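Local coordinates for calcium uptake protein 2, mitochondrial (Homo sapiens, PDB 6LB7) that binds calcium in an EF-hand loop and probably takes part in regulating calcium uptake into mitochondria, at residues Y87-L90 with L91-L94; M107-T110 with D111-M115; E175-R178 with F179-L183. All coordinates share one frame; numbering follows the deposited sequence.

Each of the three contacts is local, between residues a turn or so apart, and along the chain they follow in series without nesting or crossing. Interaction 1 lies on helix 84-94. Helix 99-108 comes next and runs into interaction 2, where residues 107-115 turn out of the helix into the first part of an EF-hand calcium loop, completed by Glu120. Interaction 3 comes much later, on the long helix 173-196. In space the first is joined to both others: Phe89 of helix 84-94 packs on Leu108 at the end of helix 99-108, while Ile93 and Leu94 rest on Met180 and Leu183. Interactions 2 and 3 do not touch, their nearest atoms being about 4 Å apart.

Interaction 1 of 3, residues Y87-L90 with L91-L94; sequences YLFL and LTIL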
# COMPACT_ATOMS: atom_id res chain seq x y z
N TYR B 87 10.84 20.64 -4.55
CA TYR B 87 10.38 20.05 -5.81
C TYR B 87 9.96 18.59 -5.62
O TYR B 87 8.86 18.18 -6.03
CB TYR B 87 11.50 20.20 -6.86
CG TYR B 87 11.41 19.32 -8.09
CD1 TYR B 87 12.27 18.23 -8.25
CD2 TYR B 87 10.50 19.59 -9.11
CE1 TYR B 87 12.20 17.42 -9.40
CE2 TYR B 87 10.41 18.78 -10.25
CZ TYR B 87 11.26 17.71 -10.38
OH TYR B 87 11.19 16.93 -11.51
N LEU B 88 10.79 17.78 -4.95
CA LEU B 88 10.43 16.39 -4.70
C LEU B 88 9.19 16.28 -3.81
O LEU B 88 8.34 15.41 -4.02
CB LEU B 88 11.59 15.63 -4.06
CG LEU B 88 12.90 15.49 -4.84
CD1 LEU B 88 13.82 14.55 -4.06
CD2 LEU B 88 12.63 14.97 -6.26
N PHE B 89 9.09 17.14 -2.80
CA PHE B 89 7.92 17.12 -1.93
C PHE B 89 6.64 17.42 -2.71
O PHE B 89 5.63 16.71 -2.56
CB PHE B 89 8.10 18.12 -0.79
CG PHE B 89 6.90 18.24 0.08
CD1 PHE B 89 6.12 19.38 0.06
CD2 PHE B 89 6.53 17.18 0.90
CE1 PHE B 89 5.00 19.47 0.86
CE2 PHE B 89 5.41 17.27 1.69
CZ PHE B 89 4.65 18.41 1.67
N LEU B 90 6.66 18.47 -3.54
CA LEU B 90 5.50 18.82 -4.35
C LEU B 90 5.15 17.70 -5.32
O LEU B 90 3.97 17.41 -5.54
CB LEU B 90 5.77 20.12 -5.10
CG LEU B 90 5.97 21.37 -4.25
CD1 LEU B 90 6.56 22.48 -5.08
CD2 LEU B 90 4.65 21.85 -3.59
N LEU B 91 6.15 17.02 -5.87
CA LEU B 91 5.85 15.95 -6.81
C LEU B 91 5.15 14.80 -6.10
O LEU B 91 4.22 14.21 -6.66
CB LEU B 91 7.13 15.45 -7.50
CG LEU B 91 7.82 16.25 -8.61
CD1 LEU B 91 8.97 15.39 -9.16
CD2 LEU B 91 6.86 16.61 -9.74
N THR B 92 5.58 14.45 -4.88
CA THR B 92 4.89 13.35 -4.20
C THR B 92 3.44 13.70 -3.93
O THR B 92 2.56 12.84 -4.00
CB THR B 92 5.60 12.95 -2.89
OG1 THR B 92 5.51 14.01 -1.93
CG2 THR B 92 7.05 12.64 -3.13
N ILE B 93 3.17 14.98 -3.65
CA ILE B 93 1.81 15.38 -3.31
C ILE B 93 0.88 15.20 -4.50
O ILE B 93 -0.25 14.73 -4.35
CB ILE B 93 1.80 16.84 -2.79
CG1 ILE B 93 2.59 16.95 -1.48
CG2 ILE B 93 0.35 17.35 -2.66
CD1 ILE B 93 2.17 15.95 -0.36
N LEU B 94 1.37 15.52 -5.71
CA LEU B 94 0.55 15.42 -6.92
C LEU B 94 0.02 14.01 -7.17
O LEU B 94 -1.01 13.85 -7.83
CB LEU B 94 1.35 15.87 -8.15
CG LEU B 94 1.64 17.37 -8.26
CD1 LEU B 94 2.48 17.63 -9.50
CD2 LEU B 94 0.34 18.14 -8.34
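Helix 84-94 carries this contact within its own last turns, where Tyr87 and Phe89 each receive on one ring face the aliphatic side chain four residues on. Leu91 sends CD1 over the Tyr87 ring in a CH-pi contact, 3.9 Å from the centroid and 28° off the ring normal; the offset takes the methyl toward the hydroxyl end, with CZ its closest ring atom. Phe89 and Ile93 repeat the arrangement on another side of the helix. Here the methylene CG1 of Ile93 stands over the Phe89 ring, 4.2 Å from its centroid, and the terminal CD1 also reaches Phe89 CZ. With CG anti to the backbone N (chi1 176°), the Phe89 ring is carried alongside the next turn, to where Ile93 can lie across it.

The helix is one of those that pack around the calcium-binding helix-loop-helix of this chain. Its regular i to i+4 ladder includes Thr92 N to Leu88 O at 3.0 Å and Ile93 N to Phe89 O at 3.2 Å. Phe89 O is gripped twice, because Thr92 OG1 also donates to it, at 2.8 Å; both donors come from the same face of the carbonyl plane. The threonine hydroxyl is thereby satisfied by its own helix in a mostly buried setting. In Thr92 a chi1 of 67° sets OG1 between the backbone N and the carbonyl carbon, within reach of that oxygen, while its CG2 comes to 3.2 Å from Leu88 O.

Tyr87 and Leu90 touch Phe33 of helix 30-38, and Leu88 and Phe89 meet Ile128 and Leu124 of helix 118-129. Leu88, Leu91 and Thr92 also pack on apolar side chains of another protein chain.

Interaction 2 of 3, residues M107-T110 with D111-M115; sequences MLDT and DGNEM. With CA (calcium ion), chain F.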
# COMPACT_ATOMS: atom_id res chain seq x y z
N MET B 107 3.27 12.77 9.03
CA MET B 107 4.66 12.33 8.87
C MET B 107 5.63 13.44 9.21
O MET B 107 6.70 13.20 9.79
CB MET B 107 4.92 11.83 7.44
CG MET B 107 4.38 10.44 7.14
SD MET B 107 5.18 9.19 8.16
CE MET B 107 6.84 9.21 7.49
N LEU B 108 5.28 14.68 8.86
CA LEU B 108 6.13 15.83 9.10
C LEU B 108 6.00 16.41 10.50
O LEU B 108 6.94 17.03 11.00
CB LEU B 108 5.82 16.93 8.07
CG LEU B 108 6.24 16.71 6.61
CD1 LEU B 108 5.60 17.75 5.70
CD2 LEU B 108 7.76 16.77 6.49
N ASP B 109 4.84 16.24 11.15
CA ASP B 109 4.57 16.77 12.50
C ASP B 109 5.07 15.77 13.53
O ASP B 109 4.31 15.05 14.18
CB ASP B 109 3.08 17.06 12.67
CG ASP B 109 2.72 17.52 14.10
OD1 ASP B 109 3.49 18.28 14.74
OD2 ASP B 109 1.64 17.12 14.56
N THR B 110 6.40 15.73 13.70
CA THR B 110 6.99 14.69 14.52
C THR B 110 6.81 14.91 16.02
O THR B 110 6.85 13.94 16.77
CB THR B 110 8.47 14.55 14.19
OG1 THR B 110 9.07 15.84 14.22
CG2 THR B 110 8.63 13.96 12.78
N ASP B 111 6.62 16.14 16.48
CA ASP B 111 6.32 16.24 17.91
C ASP B 111 4.83 16.03 18.20
O ASP B 111 4.45 15.97 19.37
CB ASP B 111 6.79 17.59 18.49
CG ASP B 111 6.01 18.77 17.96
OD1 ASP B 111 6.32 19.90 18.40
OD2 ASP B 111 5.12 18.60 17.11
N GLY B 112 4.00 15.92 17.17
CA GLY B 112 2.60 15.60 17.38
C GLY B 112 1.73 16.73 17.91
O GLY B 112 0.62 16.46 18.38
N ASN B 113 2.19 17.99 17.85
CA ASN B 113 1.38 19.11 18.33
C ASN B 113 0.44 19.64 17.26
O ASN B 113 -0.08 20.75 17.40
CB ASN B 113 2.27 20.24 18.89
CG ASN B 113 3.04 20.99 17.82
OD1 ASN B 113 3.07 20.59 16.65
ND2 ASN B 113 3.71 22.07 18.22
N GLU B 114 0.22 18.87 16.18
CA GLU B 114 -0.78 19.14 15.16
C GLU B 114 -0.48 20.40 14.36
O GLU B 114 -1.37 20.98 13.74
CB GLU B 114 -2.18 19.25 15.78
CG GLU B 114 -2.52 18.11 16.70
CD GLU B 114 -2.69 16.79 15.97
OE1 GLU B 114 -2.63 16.77 14.72
OE2 GLU B 114 -2.90 15.76 16.64
N MET B 115 0.77 20.83 14.37
CA MET B 115 1.23 21.97 13.61
C MET B 115 2.60 21.64 13.07
O MET B 115 3.43 21.04 13.76
CB MET B 115 1.30 23.24 14.47
CG MET B 115 0.05 23.57 15.21
SD MET B 115 0.27 24.52 16.70
CE MET B 115 1.50 25.58 16.23
CA CA F . 4.91 19.94 15.11
O HOH W 1 6.29 21.81 16.31
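Asp109 opens an EF-hand calcium loop just after helix 99-108, and its oxygens meet every residue from Asp111 to Met115. The carboxylate of Asp109 divides the work: OD1 binds the calcium ion at 2.2 Å, and OD2 turns to the backbone of the loop. Having CG anti to the backbone N (chi1 176°) brings the carboxylate round to the metal. Lys106 forms a salt bridge with OD2, which probably offsets some of the negative charge gathered here.

Asp111 comes first in 111-115 and gives OD2 to the metal at 2.4 Å. Its carboxylate stands nearly perpendicular to that of Asp109, 87° between the planes, and the oxygens OD1 of Asp109 and OD2 of Asp111 are drawn together by the shared ion. Gly112 completes a type I beta turn from Asp109, its N donating to Asp109 O; its backbone has a positive phi, a conformation that glycine adopts most easily. Asn113 N bonds to Asp111 OD2 at 3.1 Å from above the carboxylate plane, making an Asx turn, and Asn113 OD1 binds the calcium at 2.5 Å. Glu114, also at positive phi, offers its N to Asp109 OD2 at 2.8 Å, on the syn side and 31° out of the carboxylate plane, which helps fix the rotation of Asp109. Met115 uses its backbone instead of its side chain: its O binds the metal at 2.3 Å, and its N donates to Asn113 OD1 at 3.2 Å from above that carbonyl plane, in another Asx turn.

Both carboxylate oxygens of Glu120, in helix 118-129, and water 1 complete the sevenfold coordination, the water oxygen lying 2.6 Å from the calcium.

Interaction 3 of 3, residues E175-R178 with F179-L183; sequences EFRR and FMENL
The Phe176 ring has Met180 CE over one face, 3.9 Å from the centroid, and the Arg177 guanidinium meets Glu181 OE1 at its edge. Above the same aromatic face Met180 SD stands farther off, 4.9 Å from the centroid, in a Met-aromatic contact. The methionine chain bends at chi2, which folds its methyl back over the ring, toward CE1. SD also lies in the plane of the neighbouring Phe179 ring, at its edge.

On the next flank of this alpha-helix, Arg177 and Glu181 form an i to i+4 salt bridge. Arg177 NH1 donates to Glu181 OE1 at 3.2 Å in a nearly straight bond (N-H...O 164°). The acceptor lies in the guanidinium plane, but the donor reaches the syn side of OE1 32° out of the carboxylate plane, the two planes being 59° apart. Arg177 bends at chi3 to bring NH1 round, while its CG lies 3.4 Å from Glu181 OE1. The same OE1 accepts a hydrogen bond from His98 NE2, so two groups hold the carboxylate; an alanine at Glu181 would probably leave the Arg177 guanidinium without its mate and His98 without its acceptor.

Arg178 and Asn182 run side by side, with Arg178 CG 3.6 Å from Asn182 ND2. Backbone bonds join the turns beneath, among them Glu181 N to Arg177 O at 2.9 Å.

Helix 173-196 follows strand 171-172, which pairs with strand 115-116 of the calcium-binding loop. Its buried side packs Phe176 and Met180 on Phe89 and Ile93 of helix 84-94, and Phe105 of helix 99-108 meets Phe176 edge-to-face, as Phe162 of helix 157-163 meets Phe179.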
# COMPACT_ATOMS: atom_id res chain seq x y z
N GLU B 175 -4.74 24.53 6.69
CA GLU B 175 -4.11 25.24 5.57
C GLU B 175 -3.12 24.34 4.84
O GLU B 175 -2.95 24.47 3.62
CB GLU B 175 -3.37 26.49 6.04
CG GLU B 175 -4.14 27.64 6.54
CD GLU B 175 -5.18 27.29 7.56
OE1 GLU B 175 -6.28 27.50 7.33
OE2 GLU B 175 -4.91 26.80 8.58
N PHE B 176 -2.56 23.29 5.44
CA PHE B 176 -1.76 22.32 4.68
C PHE B 176 -2.63 21.59 3.67
O PHE B 176 -2.28 21.49 2.49
CB PHE B 176 -1.10 21.34 5.65
CG PHE B 176 -0.30 20.21 4.99
CD1 PHE B 176 1.07 20.31 4.85
CD2 PHE B 176 -0.93 19.04 4.58
CE1 PHE B 176 1.82 19.26 4.30
CE2 PHE B 176 -0.19 17.98 4.02
CZ PHE B 176 1.19 18.10 3.88
N ARG B 177 -3.78 21.07 4.12
CA ARG B 177 -4.69 20.33 3.25
C ARG B 177 -5.17 21.19 2.09
O ARG B 177 -5.25 20.71 0.95
CB ARG B 177 -5.90 19.83 4.06
CG ARG B 177 -7.00 19.21 3.19
CD ARG B 177 -8.24 18.78 3.99
NE ARG B 177 -8.70 19.83 4.90
CZ ARG B 177 -9.42 20.89 4.53
NH1 ARG B 177 -9.80 21.04 3.26
NH2 ARG B 177 -9.78 21.79 5.43
N ARG B 178 -5.53 22.44 2.35
CA ARG B 178 -6.05 23.32 1.31
C ARG B 178 -4.99 23.62 0.25
O ARG B 178 -5.30 23.71 -0.94
CB ARG B 178 -6.59 24.60 1.96
CG ARG B 178 -7.21 25.55 1.04
CD ARG B 178 -7.91 26.67 1.78
NE ARG B 178 -9.09 26.28 2.30
CZ ARG B 178 -10.11 26.11 1.65
NH1 ARG B 178 -10.08 26.29 0.45
NH2 ARG B 178 -11.14 25.74 2.20
N PHE B 179 -3.75 23.83 0.69
CA PHE B 179 -2.66 24.05 -0.24
C PHE B 179 -2.45 22.85 -1.17
O PHE B 179 -2.27 23.01 -2.38
CB PHE B 179 -1.37 24.36 0.52
CG PHE B 179 -0.23 24.77 -0.37
CD1 PHE B 179 0.65 23.82 -0.87
CD2 PHE B 179 -0.07 26.10 -0.73
CE1 PHE B 179 1.69 24.19 -1.70
CE2 PHE B 179 0.98 26.47 -1.55
CZ PHE B 179 1.85 25.51 -2.04
N MET B 180 -2.48 21.63 -0.61
CA MET B 180 -2.29 20.42 -1.43
C MET B 180 -3.47 20.19 -2.37
O MET B 180 -3.27 19.81 -3.53
CB MET B 180 -2.09 19.20 -0.53
CG MET B 180 -0.93 19.36 0.44
SD MET B 180 0.58 19.98 -0.34
CE MET B 180 1.34 20.86 1.02
N GLU B 181 -4.71 20.36 -1.89
CA GLU B 181 -5.86 20.32 -2.79
C GLU B 181 -5.70 21.34 -3.91
O GLU B 181 -6.00 21.05 -5.07
CB GLU B 181 -7.16 20.60 -2.03
CG GLU B 181 -7.59 19.53 -0.99
CD GLU B 181 -8.69 20.05 -0.04
OE1 GLU B 181 -9.29 19.24 0.71
OE2 GLU B 181 -8.94 21.28 -0.03
N ASN B 182 -5.26 22.55 -3.57
CA ASN B 182 -5.15 23.60 -4.57
C ASN B 182 -3.99 23.36 -5.53
O ASN B 182 -4.06 23.78 -6.69
CB ASN B 182 -4.99 24.95 -3.87
CG ASN B 182 -6.35 25.52 -3.37
OD1 ASN B 182 -7.40 25.18 -3.89
ND2 ASN B 182 -6.29 26.37 -2.35
N LEU B 183 -2.92 22.72 -5.06
CA LEU B 183 -1.83 22.33 -5.96
C LEU B 183 -2.34 21.35 -7.02
O LEU B 183 -2.12 21.56 -8.22
CB LEU B 183 -0.68 21.71 -5.15
CG LEU B 183 0.41 21.01 -5.96
CD1 LEU B 183 1.19 22.04 -6.77
CD2 LEU B 183 1.31 20.20 -5.04